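Local atomic coordinates of phosphatidylinositol-specific phospholipase C (Listeria monocytogenes, PDB entry 2PLC), a protein that is a bacterial member of the phosphatidylinositol-specific phospholipase C family and folds as a TIM-type barrel of strands and surrounding helices. Residues Q44-M48 and M257-K262; K194-I198 and L233-V237. All coordinates share one frame; numbering follows the deposited sequence.

Overall arrangement
Interaction 1 joins loops at the strand ends of a TIM-type barrel, and interaction 2 joins two of its outer helices. From the N terminus the chain runs through strand 20-24 and helix 40-43 to the loop 44-48, which waits more than two hundred residues for its partner, the segment 257-262, which runs from the end of strand 253-257 to helix 262-269; interaction 1 therefore joins the beginning of the barrel to its end. Interaction 2 forms within that long excursion: helix 191-207 packs on helix 226-246, closing a much shorter loop that contains strand 212-216. The two centres lie about 15 Å apart, and Asn234 links them, its ND2 lying 3.0 Å from Asp258 O in a probable hydrogen bond.

Interaction 1. Residues Q44-M48 and M257-K262; sequences QTQTM and MDFPEK
Phe259 lays its ring beneath the backbone of the 44-48 loop, with Thr45 O 3.6 Å above the plane and over its centre, while Gln46 N covers the same face nearer the rim. The backbone carbonyl of Thr45 also accepts a hydrogen bond from Phe259 N (2.8 Å, 152° at the hydrogen), so a single oxygen is held by the main chain and backed by the aromatic ring. The ring edge is bordered in its plane by Thr47 CG2, 3.6 Å from Phe259 CE1, and by the amide of Gln44, whose plane stands 79° from that of the ring. An extended chain with CG anti to the backbone N (chi1 -172°) carries this amide to the edge.

Gln46 starts out away from the other loop, but a bend at chi2 turns its amide back. Gln46 NE2 donates to Met257 O at 3.1 Å, in the carbonyl plane and on a lone pair; it also bonds to His25 O, so two backbone carbonyls fix the rotation of the amide. Its OE1 packs on Pro260 CD. Asp258 OD1 lies against Thr45 CB at 3.4 Å, while its hydrogen bond goes to His25 ND1. Farther along, Met48 CE rests on Pro260, and a water joins Thr47 OG1 to Pro260 O.

The contact joins the loop after the last strand, 253-257, to the loop after helix 40-43, in the connection that leaves the first strand, 20-24; these strands lie side by side in a TIM-type barrel, and His25 is a shared partner of both loops at their C-terminal ends.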
ATOM      1  N   GLN A  44     -11.666   9.193  -9.061  1.00 21.43           N
ATOM      2  CA  GLN A  44     -11.007   9.663  -7.844  1.00 20.23           C
ATOM      3  C   GLN A  44     -11.088   8.717  -6.640  1.00 19.45           C
ATOM      4  O   GLN A  44     -12.142   8.155  -6.350  1.00 21.69           O
ATOM      5  CB  GLN A  44     -11.552  11.038  -7.462  1.00 14.57           C
ATOM      6  CG  GLN A  44     -10.804  11.703  -6.327  1.00 21.29           C
ATOM      7  CD  GLN A  44     -11.493  12.956  -5.840  1.00 25.67           C
ATOM      8  OE1 GLN A  44     -12.709  13.088  -5.956  1.00 24.59           O
ATOM      9  NE2 GLN A  44     -10.722  13.878  -5.284  1.00 22.37           N
ATOM     10  N   THR A  45      -9.969   8.558  -5.936  1.00 15.89           N
ATOM     11  CA  THR A  45      -9.920   7.702  -4.747  1.00 16.92           C
ATOM     12  C   THR A  45      -9.279   8.388  -3.540  1.00 16.31           C
ATOM     13  O   THR A  45      -9.366   7.881  -2.420  1.00 15.82           O
ATOM     14  CB  THR A  45      -9.136   6.422  -5.008  1.00 15.61           C
ATOM     15  OG1 THR A  45      -7.814   6.767  -5.429  1.00 22.81           O
ATOM     16  CG2 THR A  45      -9.818   5.586  -6.081  1.00  9.98           C
ATOM     17  N   GLN A  46      -8.628   9.530  -3.772  1.00 15.09           N
ATOM     18  CA  GLN A  46      -7.959  10.270  -2.701  1.00 14.78           C
ATOM     19  C   GLN A  46      -8.120  11.790  -2.836  1.00 18.50           C
ATOM     20  O   GLN A  46      -8.469  12.303  -3.897  1.00 17.46           O
ATOM     21  CB  GLN A  46      -6.457   9.946  -2.691  1.00 13.93           C
ATOM     22  CG  GLN A  46      -6.094   8.467  -2.681  1.00 14.91           C
ATOM     23  CD  GLN A  46      -6.517   7.758  -1.406  1.00 18.21           C
ATOM     24  OE1 GLN A  46      -6.625   8.378  -0.351  1.00 20.02           O
ATOM     25  NE2 GLN A  46      -6.756   6.452  -1.499  1.00  3.87           N
ATOM     26  N   THR A  47      -7.867  12.502  -1.742  1.00 19.57           N
ATOM     27  CA  THR A  47      -7.925  13.961  -1.742  1.00 18.69           C
ATOM     28  C   THR A  47      -6.555  14.506  -1.344  1.00 11.73           C
ATOM     29  O   THR A  47      -6.181  15.606  -1.742  1.00 22.48           O
ATOM     30  CB  THR A  47      -8.992  14.513  -0.776  1.00 18.56           C
ATOM     31  OG1 THR A  47      -8.755  14.013   0.543  1.00 23.12           O
ATOM     32  CG2 THR A  47     -10.381  14.125  -1.242  1.00 27.95           C
ATOM     33  N   MET A  48      -5.820  13.730  -0.548  1.00 17.32           N
ATOM     34  CA  MET A  48      -4.480  14.107  -0.102  1.00  8.96           C
ATOM     35  C   MET A  48      -3.441  13.726  -1.141  1.00 13.66           C
ATOM     36  O   MET A  48      -3.580  12.706  -1.813  1.00 21.26           O
ATOM     37  CB  MET A  48      -4.122  13.416   1.222  1.00 16.60           C
ATOM     38  CG  MET A  48      -4.826  13.977   2.454  1.00 17.25           C
ATOM     39  SD  MET A  48      -4.338  13.130   3.987  1.00 20.59           S
ATOM     40  CE  MET A  48      -5.029  11.482   3.698  1.00 19.02           C
ATOM     41  N   MET A 257      -7.397   1.777   2.132  1.00 15.99           N
ATOM     42  CA  MET A 257      -8.583   2.604   1.943  1.00 13.71           C
ATOM     43  C   MET A 257      -8.599   3.672   0.849  1.00 19.99           C
ATOM     44  O   MET A 257      -7.561   4.085   0.314  1.00 16.71           O
ATOM     45  CB  MET A 257      -8.883   3.330   3.263  1.00 15.35           C
ATOM     46  CG  MET A 257      -8.865   2.457   4.499  1.00 14.08           C
ATOM     47  SD  MET A 257      -8.721   3.409   6.007  1.00 22.55           S
ATOM     48  CE  MET A 257      -6.932   3.626   6.091  1.00 21.64           C
ATOM     49  N   ASP A 258      -9.820   4.107   0.544  1.00 14.54           N
ATOM     50  CA  ASP A 258     -10.100   5.193  -0.386  1.00 14.78           C
ATOM     51  C   ASP A 258     -10.541   6.293   0.573  1.00 17.46           C
ATOM     52  O   ASP A 258     -11.185   6.003   1.585  1.00 18.61           O
ATOM     53  CB  ASP A 258     -11.294   4.881  -1.286  1.00 12.58           C
ATOM     54  CG  ASP A 258     -10.950   3.972  -2.437  1.00 16.86           C
ATOM     55  OD1 ASP A 258      -9.767   3.910  -2.837  1.00 18.97           O
ATOM     56  OD2 ASP A 258     -11.887   3.333  -2.959  1.00 17.89           O
ATOM     57  N   PHE A 259     -10.157   7.534   0.283  1.00 20.58           N
ATOM     58  CA  PHE A 259     -10.525   8.695   1.094  1.00 18.18           C
ATOM     59  C   PHE A 259     -10.393   8.527   2.616  1.00 18.86           C
ATOM     60  O   PHE A 259     -11.339   8.788   3.360  1.00 18.45           O
ATOM     61  CB  PHE A 259     -11.959   9.132   0.760  1.00 16.22           C
ATOM     62  CG  PHE A 259     -12.165   9.506  -0.678  1.00 14.21           C
ATOM     63  CD1 PHE A 259     -11.755  10.744  -1.150  1.00 13.82           C
ATOM     64  CD2 PHE A 259     -12.804   8.636  -1.550  1.00  9.50           C
ATOM     65  CE1 PHE A 259     -11.982  11.113  -2.472  1.00 16.37           C
ATOM     66  CE2 PHE A 259     -13.036   8.992  -2.868  1.00 10.87           C
ATOM     67  CZ  PHE A 259     -12.626  10.234  -3.334  1.00 14.04           C
ATOM     68  N   PRO A 260      -9.222   8.086   3.103  1.00 18.38           N
ATOM     69  CA  PRO A 260      -9.102   7.930   4.553  1.00 20.80           C
ATOM     70  C   PRO A 260      -8.986   9.269   5.261  1.00 22.22           C
ATOM     71  O   PRO A 260      -8.351  10.192   4.756  1.00 24.52           O
ATOM     72  CB  PRO A 260      -7.808   7.138   4.694  1.00 23.97           C
ATOM     73  CG  PRO A 260      -6.987   7.644   3.538  1.00 16.47           C
ATOM     74  CD  PRO A 260      -7.995   7.643   2.421  1.00 15.16           C
ATOM     75  N   GLU A 261      -9.631   9.379   6.416  1.00 24.41           N
ATOM     76  CA  GLU A 261      -9.566  10.597   7.215  1.00 26.36           C
ATOM     77  C   GLU A 261      -8.405  10.502   8.200  1.00 27.64           C
ATOM     78  O   GLU A 261      -8.001   9.406   8.594  1.00 26.56           O
ATOM     79  CB  GLU A 261     -10.875  10.812   7.967  1.00 25.61           C
ATOM     80  CG  GLU A 261     -12.039  11.086   7.048  1.00 40.63           C
ATOM     81  CD  GLU A 261     -13.288  11.464   7.802  1.00 56.45           C
ATOM     82  OE1 GLU A 261     -13.913  10.564   8.412  1.00 66.57           O
ATOM     83  OE2 GLU A 261     -13.640  12.664   7.787  1.00 62.10           O
ATOM     84  N   LYS A 262      -7.861  11.659   8.571  1.00 27.60           N
ATOM     85  CA  LYS A 262      -6.738  11.749   9.508  1.00 29.04           C
ATOM     86  C   LYS A 262      -7.017  10.964  10.789  1.00 25.13           C
ATOM     87  O   LYS A 262      -6.128  10.314  11.336  1.00 25.09           O
ATOM     88  CB  LYS A 262      -6.486  13.212   9.885  1.00 34.05           C
ATOM     89  CG  LYS A 262      -6.239  14.168   8.729  1.00 33.75           C
ATOM     90  CD  LYS A 262      -4.770  14.243   8.353  1.00 44.36           C
ATOM     91  CE  LYS A 262      -4.486  15.449   7.464  1.00 42.13           C
ATOM     92  NZ  LYS A 262      -4.723  16.739   8.176  1.00 51.49           N
TER
HETATM   93  O   HOH W   1      -8.417  11.601   2.445  1.00 19.54           O

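Interaction 2. Residues K194-I198 and L233-V237; sequences KFKEI and LNNKV
Phe195 swings CG anti to its own nitrogen (chi1 -173°) and so sends its ring across to helix 226-246, where Lys236 folds to meet it. The lysine chain is extended as far as CD and then bends twice, at chi3 and chi4, curling its end over one face of the ring. Lys236 CE stands 3.8 Å from the ring centroid of Phe195 in a CH-pi contact, and the ammonium follows as a cation-pi partner, Lys236 NZ lying 4.4 Å from that centroid. The root of the same lysine closes on the ring too, with Lys236 CB 3.6 Å from Phe195 CE1, so the lysine touches the ring twice, with CB near the rim at CE1 and CE over the face.

Deeper between the helices the contact is aliphatic. Leu233 reaches across with both methyls: CD2 meets Phe195 CB at 4.0 Å, whereas CD1 touches Lys194 CG at 3.8 Å. Beside them the CG2 methyls of Ile198 and Val237 meet at 3.9 Å, their side chains crossing at about a right angle, and Val237 CG2 also lies near Phe195 CE1. Ile217, from the loop beyond strand 212-216, packs against both Ile198 and Val237 and extends this apolar layer. Only the stem of Lys194 takes part; its ammonium turns off to the carbonyls of Asp185 and His216, which help satisfy this buried charge.

The local axes are 11.0 Å apart at closest approach, with their N-to-C directions at 38°. Such roughly parallel packing of neighbouring outer helices, which follow adjacent parallel strands 180-183 and 212-216, is characteristic of the alpha/beta layering of a TIM-type barrel.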
ATOM      1  N   LYS A 194     -19.218  -6.678   1.921  1.00 20.78           N
ATOM      2  CA  LYS A 194     -17.862  -6.138   1.910  1.00 20.34           C
ATOM      3  C   LYS A 194     -17.331  -5.965   3.334  1.00 21.83           C
ATOM      4  O   LYS A 194     -16.157  -6.237   3.608  1.00 23.20           O
ATOM      5  CB  LYS A 194     -17.832  -4.801   1.167  1.00 15.35           C
ATOM      6  CG  LYS A 194     -16.455  -4.159   1.055  1.00 16.04           C
ATOM      7  CD  LYS A 194     -15.485  -4.976   0.200  1.00 16.31           C
ATOM      8  CE  LYS A 194     -14.144  -4.245   0.060  1.00 14.94           C
ATOM      9  NZ  LYS A 194     -13.153  -4.964  -0.793  1.00 10.14           N
ATOM     10  N   PHE A 195     -18.200  -5.533   4.245  1.00 17.35           N
ATOM     11  CA  PHE A 195     -17.790  -5.338   5.627  1.00 12.57           C
ATOM     12  C   PHE A 195     -17.429  -6.687   6.262  1.00 18.25           C
ATOM     13  O   PHE A 195     -16.433  -6.793   6.983  1.00 19.13           O
ATOM     14  CB  PHE A 195     -18.891  -4.638   6.429  1.00 15.40           C
ATOM     15  CG  PHE A 195     -18.468  -4.253   7.814  1.00 12.50           C
ATOM     16  CD1 PHE A 195     -17.345  -3.459   8.013  1.00 13.64           C
ATOM     17  CD2 PHE A 195     -19.168  -4.710   8.924  1.00 19.08           C
ATOM     18  CE1 PHE A 195     -16.922  -3.127   9.300  1.00 15.81           C
ATOM     19  CE2 PHE A 195     -18.748  -4.381  10.218  1.00 17.32           C
ATOM     20  CZ  PHE A 195     -17.621  -3.587  10.402  1.00 13.30           C
ATOM     21  N   LYS A 196     -18.227  -7.715   5.972  1.00 16.07           N
ATOM     22  CA  LYS A 196     -17.979  -9.051   6.501  1.00 18.55           C
ATOM     23  C   LYS A 196     -16.602  -9.548   6.072  1.00 20.63           C
ATOM     24  O   LYS A 196     -15.823 -10.023   6.902  1.00 22.16           O
ATOM     25  CB  LYS A 196     -19.077 -10.022   6.048  1.00 16.16           C
ATOM     26  CG  LYS A 196     -20.234 -10.149   7.046  1.00 29.88           C
ATOM     27  CD  LYS A 196     -21.481 -10.808   6.446  1.00 38.44           C
ATOM     28  CE  LYS A 196     -21.199 -12.190   5.848  1.00 55.02           C
ATOM     29  NZ  LYS A 196     -20.835 -13.229   6.864  1.00 66.62           N
ATOM     30  N   GLU A 197     -16.286  -9.377   4.787  1.00 18.04           N
ATOM     31  CA  GLU A 197     -15.000  -9.798   4.237  1.00 14.12           C
ATOM     32  C   GLU A 197     -13.841  -9.037   4.862  1.00 16.45           C
ATOM     33  O   GLU A 197     -12.752  -9.585   5.044  1.00 14.34           O
ATOM     34  CB  GLU A 197     -14.986  -9.609   2.723  1.00 14.41           C
ATOM     35  CG  GLU A 197     -16.019 -10.455   2.009  1.00 18.02           C
ATOM     36  CD  GLU A 197     -16.103 -10.143   0.536  1.00 28.41           C
ATOM     37  OE1 GLU A 197     -16.068  -8.948   0.176  1.00 29.02           O
ATOM     38  OE2 GLU A 197     -16.213 -11.093  -0.266  1.00 36.34           O
ATOM     39  N   ILE A 198     -14.067  -7.766   5.173  1.00 16.91           N
ATOM     40  CA  ILE A 198     -13.028  -6.954   5.799  1.00 13.38           C
ATOM     41  C   ILE A 198     -12.791  -7.475   7.217  1.00 17.33           C
ATOM     42  O   ILE A 198     -11.665  -7.804   7.574  1.00 16.78           O
ATOM     43  CB  ILE A 198     -13.413  -5.446   5.819  1.00 13.09           C
ATOM     44  CG1 ILE A 198     -13.423  -4.893   4.391  1.00 11.50           C
ATOM     45  CG2 ILE A 198     -12.420  -4.652   6.666  1.00 10.86           C
ATOM     46  CD1 ILE A 198     -14.002  -3.494   4.273  1.00 12.81           C
ATOM     47  N   LEU A 233     -18.133   2.650   4.702  1.00 16.85           N
ATOM     48  CA  LEU A 233     -17.191   1.712   5.303  1.00 16.05           C
ATOM     49  C   LEU A 233     -16.078   2.143   6.251  1.00 21.08           C
ATOM     50  O   LEU A 233     -15.841   1.464   7.256  1.00 25.69           O
ATOM     51  CB  LEU A 233     -16.588   0.842   4.204  1.00 15.37           C
ATOM     52  CG  LEU A 233     -17.580  -0.110   3.543  1.00 15.16           C
ATOM     53  CD1 LEU A 233     -17.061  -0.596   2.207  1.00  8.51           C
ATOM     54  CD2 LEU A 233     -17.858  -1.261   4.480  1.00 13.12           C
ATOM     55  N   ASN A 234     -15.365   3.220   5.931  1.00 22.04           N
ATOM     56  CA  ASN A 234     -14.251   3.665   6.773  1.00 18.25           C
ATOM     57  C   ASN A 234     -14.594   3.813   8.247  1.00 18.78           C
ATOM     58  O   ASN A 234     -13.822   3.399   9.109  1.00 27.01           O
ATOM     59  CB  ASN A 234     -13.640   4.963   6.241  1.00 19.45           C
ATOM     60  CG  ASN A 234     -12.918   4.773   4.920  1.00 20.74           C
ATOM     61  OD1 ASN A 234     -12.776   3.655   4.430  1.00 15.00           O
ATOM     62  ND2 ASN A 234     -12.454   5.873   4.338  1.00 18.81           N
ATOM     63  N   ASN A 235     -15.762   4.376   8.536  1.00 24.09           N
ATOM     64  CA  ASN A 235     -16.206   4.564   9.914  1.00 24.42           C
ATOM     65  C   ASN A 235     -16.512   3.238  10.606  1.00 26.47           C
ATOM     66  O   ASN A 235     -16.176   3.042  11.776  1.00 31.25           O
ATOM     67  CB  ASN A 235     -17.437   5.464   9.952  1.00 41.62           C
ATOM     68  CG  ASN A 235     -17.162   6.775  10.640  1.00 62.25           C
ATOM     69  OD1 ASN A 235     -17.600   6.993  11.771  1.00 72.40           O
ATOM     70  ND2 ASN A 235     -16.408   7.650   9.977  1.00 65.54           N
ATOM     71  N   LYS A 236     -17.158   2.332   9.874  1.00 19.32           N
ATOM     72  CA  LYS A 236     -17.504   1.026  10.410  1.00 20.07           C
ATOM     73  C   LYS A 236     -16.229   0.279  10.760  1.00 22.75           C
ATOM     74  O   LYS A 236     -16.132  -0.330  11.824  1.00 22.88           O
ATOM     75  CB  LYS A 236     -18.333   0.234   9.403  1.00 17.47           C
ATOM     76  CG  LYS A 236     -19.718   0.802   9.193  1.00 27.70           C
ATOM     77  CD  LYS A 236     -20.468   0.095   8.066  1.00 29.83           C
ATOM     78  CE  LYS A 236     -20.784  -1.344   8.410  1.00 30.99           C
ATOM     79  NZ  LYS A 236     -21.590  -1.433   9.658  1.00 35.18           N
ATOM     80  N   VAL A 237     -15.244   0.356   9.865  1.00 20.23           N
ATOM     81  CA  VAL A 237     -13.960  -0.305  10.078  1.00 19.74           C
ATOM     82  C   VAL A 237     -13.202   0.352  11.233  1.00 18.88           C
ATOM     83  O   VAL A 237     -12.536  -0.323  12.012  1.00 22.40           O
ATOM     84  CB  VAL A 237     -13.103  -0.282   8.791  1.00 22.49           C
ATOM     85  CG1 VAL A 237     -11.707  -0.832   9.068  1.00 25.44           C
ATOM     86  CG2 VAL A 237     -13.781  -1.104   7.703  1.00 13.67           C
TER